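Local coordinates for protein V-type ATP synthase alpha chain (Nanoarchaeum equitans Kin4-M, PDB 5BN3) that serves as the nucleotide-binding A subunit of an archaeal V/A-type ATPase complex, carrying a P-loop domain and a helical C-terminal domain, at residues A[478-483]-A[514-519]. Residues are numbered along the deposited sequence; the frame is centred on the assembly and turned at random.
Sequences LHMGRI and HKYYVT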
loop_
_atom_site.group_PDB
_atom_site.type_symbol
_atom_site.label_atom_id
_atom_site.label_comp_id
_atom_site.label_asym_id
_atom_site.label_seq_id
_atom_site.Cartn_x
_atom_site.Cartn_y
_atom_site.Cartn_z
ATOM N N LEU A 478 -26.823 28.519 -1.189
ATOM C CA LEU A 478 -27.179 27.452 -0.263
ATOM C C LEU A 478 -28.691 27.249 -0.282
ATOM O O LEU A 478 -29.184 26.134 -0.112
ATOM C CB LEU A 478 -26.712 27.799 1.153
ATOM C CG LEU A 478 -25.264 28.275 1.285
ATOM C CD1 LEU A 478 -24.901 28.561 2.737
ATOM C CD2 LEU A 478 -24.312 27.257 0.688
ATOM N N HIS A 479 -29.417 28.340 -0.498
ATOM C CA HIS A 479 -30.872 28.312 -0.561
ATOM C C HIS A 479 -31.347 27.583 -1.813
ATOM O O HIS A 479 -32.133 26.638 -1.731
ATOM C CB HIS A 479 -31.422 29.739 -0.548
ATOM C CG HIS A 479 -32.906 29.817 -0.432
ATOM N ND1 HIS A 479 -33.602 29.297 0.644
ATOM C CD2 HIS A 479 -33.844 30.360 -1.247
ATOM C CE1 HIS A 479 -34.890 29.512 0.482
ATOM N NE2 HIS A 479 -35.065 30.159 -0.662
ATOM N N MET A 480 -30.868 28.031 -2.970
ATOM C CA MET A 480 -31.243 27.432 -4.248
ATOM C C MET A 480 -30.694 26.016 -4.399
ATOM O O MET A 480 -31.341 25.154 -4.998
ATOM C CB MET A 480 -30.749 28.293 -5.413
ATOM C CG MET A 480 -31.350 29.684 -5.463
ATOM S SD MET A 480 -33.150 29.662 -5.492
ATOM C CE MET A 480 -33.447 28.659 -6.946
ATOM N N GLY A 481 -29.499 25.787 -3.863
ATOM C CA GLY A 481 -28.880 24.474 -3.902
ATOM C C GLY A 481 -29.721 23.450 -3.168
ATOM O O GLY A 481 -29.892 22.326 -3.640
ATOM N N ARG A 482 -30.250 23.844 -2.012
ATOM C CA ARG A 482 -31.131 22.981 -1.233
ATOM C C ARG A 482 -32.409 22.645 -2.001
ATOM O O ARG A 482 -32.894 21.512 -1.955
ATOM C CB ARG A 482 -31.473 23.635 0.112
ATOM C CG ARG A 482 -32.499 22.860 0.935
ATOM C CD ARG A 482 -32.810 23.535 2.266
ATOM N NE ARG A 482 -33.819 22.800 3.029
ATOM C CZ ARG A 482 -35.108 23.125 3.076
ATOM N NH1 ARG A 482 -35.551 24.183 2.411
ATOM N NH2 ARG A 482 -35.953 22.397 3.794
ATOM N N ILE A 483 -32.946 23.636 -2.709
ATOM C CA ILE A 483 -34.161 23.456 -3.499
ATOM C C ILE A 483 -33.936 22.480 -4.654
ATOM O O ILE A 483 -34.768 21.611 -4.918
ATOM C CB ILE A 483 -34.667 24.803 -4.060
ATOM C CG1 ILE A 483 -35.042 25.751 -2.918
ATOM C CG2 ILE A 483 -35.867 24.594 -4.966
ATOM C CD1 ILE A 483 -35.521 27.107 -3.392
ATOM N N HIS A 514 -36.352 27.833 -11.705
ATOM C CA HIS A 514 -35.701 28.934 -12.406
ATOM C C HIS A 514 -36.458 30.243 -12.205
ATOM O O HIS A 514 -35.851 31.301 -12.037
ATOM C CB HIS A 514 -35.588 28.624 -13.898
ATOM C CG HIS A 514 -35.118 29.781 -14.722
ATOM N ND1 HIS A 514 -33.879 30.361 -14.552
ATOM C CD2 HIS A 514 -35.721 30.468 -15.721
ATOM C CE1 HIS A 514 -33.739 31.353 -15.412
ATOM N NE2 HIS A 514 -34.842 31.441 -16.133
ATOM N N LYS A 515 -37.785 30.164 -12.230
ATOM C CA LYS A 515 -38.636 31.335 -12.048
ATOM C C LYS A 515 -38.504 31.893 -10.635
ATOM O O LYS A 515 -38.490 33.107 -10.436
ATOM C CB LYS A 515 -40.097 30.985 -12.353
ATOM C CG LYS A 515 -41.049 32.172 -12.330
ATOM C CD LYS A 515 -42.485 31.743 -12.623
ATOM C CE LYS A 515 -42.682 31.334 -14.077
ATOM N NZ LYS A 515 -42.714 32.500 -15.003
ATOM N N TYR A 516 -38.406 31.000 -9.655
ATOM C CA TYR A 516 -38.179 31.404 -8.274
ATOM C C TYR A 516 -36.818 32.075 -8.145
ATOM O O TYR A 516 -36.669 33.067 -7.436
ATOM C CB TYR A 516 -38.259 30.191 -7.345
ATOM C CG TYR A 516 -37.989 30.502 -5.887
ATOM C CD1 TYR A 516 -38.959 31.100 -5.096
ATOM C CD2 TYR A 516 -36.772 30.183 -5.300
ATOM C CE1 TYR A 516 -38.722 31.383 -3.764
ATOM C CE2 TYR A 516 -36.526 30.463 -3.966
ATOM C CZ TYR A 516 -37.506 31.062 -3.205
ATOM O OH TYR A 516 -37.276 31.345 -1.879
ATOM N N TYR A 517 -35.834 31.523 -8.850
ATOM C CA TYR A 517 -34.453 31.996 -8.797
ATOM C C TYR A 517 -34.302 33.429 -9.292
ATOM O O TYR A 517 -33.685 34.258 -8.622
ATOM C CB TYR A 517 -33.555 31.065 -9.615
ATOM C CG TYR A 517 -32.080 31.398 -9.567
ATOM C CD1 TYR A 517 -31.457 31.716 -8.370
ATOM C CD2 TYR A 517 -31.307 31.366 -10.715
ATOM C CE1 TYR A 517 -30.109 32.010 -8.324
ATOM C CE2 TYR A 517 -29.956 31.655 -10.679
ATOM C CZ TYR A 517 -29.364 31.977 -9.479
ATOM O OH TYR A 517 -28.023 32.269 -9.428
ATOM N N VAL A 518 -34.860 33.714 -10.466
ATOM C CA VAL A 518 -34.751 35.045 -11.058
ATOM C C VAL A 518 -35.458 36.105 -10.211
ATOM O O VAL A 518 -35.053 37.269 -10.196
ATOM C CB VAL A 518 -35.284 35.083 -12.514
ATOM C CG1 VAL A 518 -34.519 34.110 -13.391
ATOM C CG2 VAL A 518 -36.765 34.763 -12.556
ATOM N N THR A 519 -36.504 35.694 -9.503
ATOM C CA THR A 519 -37.243 36.592 -8.624
ATOM C C THR A 519 -36.441 36.933 -7.369
ATOM O O THR A 519 -36.298 38.104 -7.012
ATOM C CB THR A 519 -38.591 35.980 -8.208
ATOM O OG1 THR A 519 -39.396 35.763 -9.373
ATOM C CG2 THR A 519 -39.324 36.905 -7.250
#
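Met480 reaches between Tyr516 and Tyr517 where two antiparallel helices pack side by side in the helical C-terminal domain of this V/A-type A subunit. The short segments 478-483 and 514-519 run at 173° to each other, their axes 11.3 Å apart. Both tyrosines make Met-aromatic contacts with the thioether: SD meets the edge of the Tyr516 ring, 3.7 Å from Tyr516 CD2, while it stands obliquely to the Tyr517 ring, 5.1 Å from the centroid. The methionine CG lies against CD1 of Tyr517 at 3.5 Å; beyond it the bends at chi2 and chi3 turn the chain so that CE comes to rest beside CB of the same residue. Ile483, one turn on from His479, lays CD1 obliquely against CE2 of Tyr516, the two side chains crossing at about a right angle. The Tyr516 ring thus has the sulfur at its edge and the isoleucine methyl oblique to it, and farther out its hydroxyl meets the His479 imidazole. With CG anti to the backbone nitrogen in both residues (chi1 -173° in His479), the two rings approach rim to rim, neither lying over the other's face. Further out, helix 537-542 packs along this side: His538 sets its ring edge-to-face with that of His479, and Ile541 touches Tyr516. Helix 441-458 closes in on Met480 through Ile451 and on Tyr517 through Glu447, whose carboxylate also hydrogen-bonds His514. Four helices thus converge here, and the mostly apolar interface is tied across by one polar link, a nearly straight hydrogen bond (165°) between His479 NE2 and Tyr516 OH at 2.8 Å, with the hydroxyl near the imidazole plane.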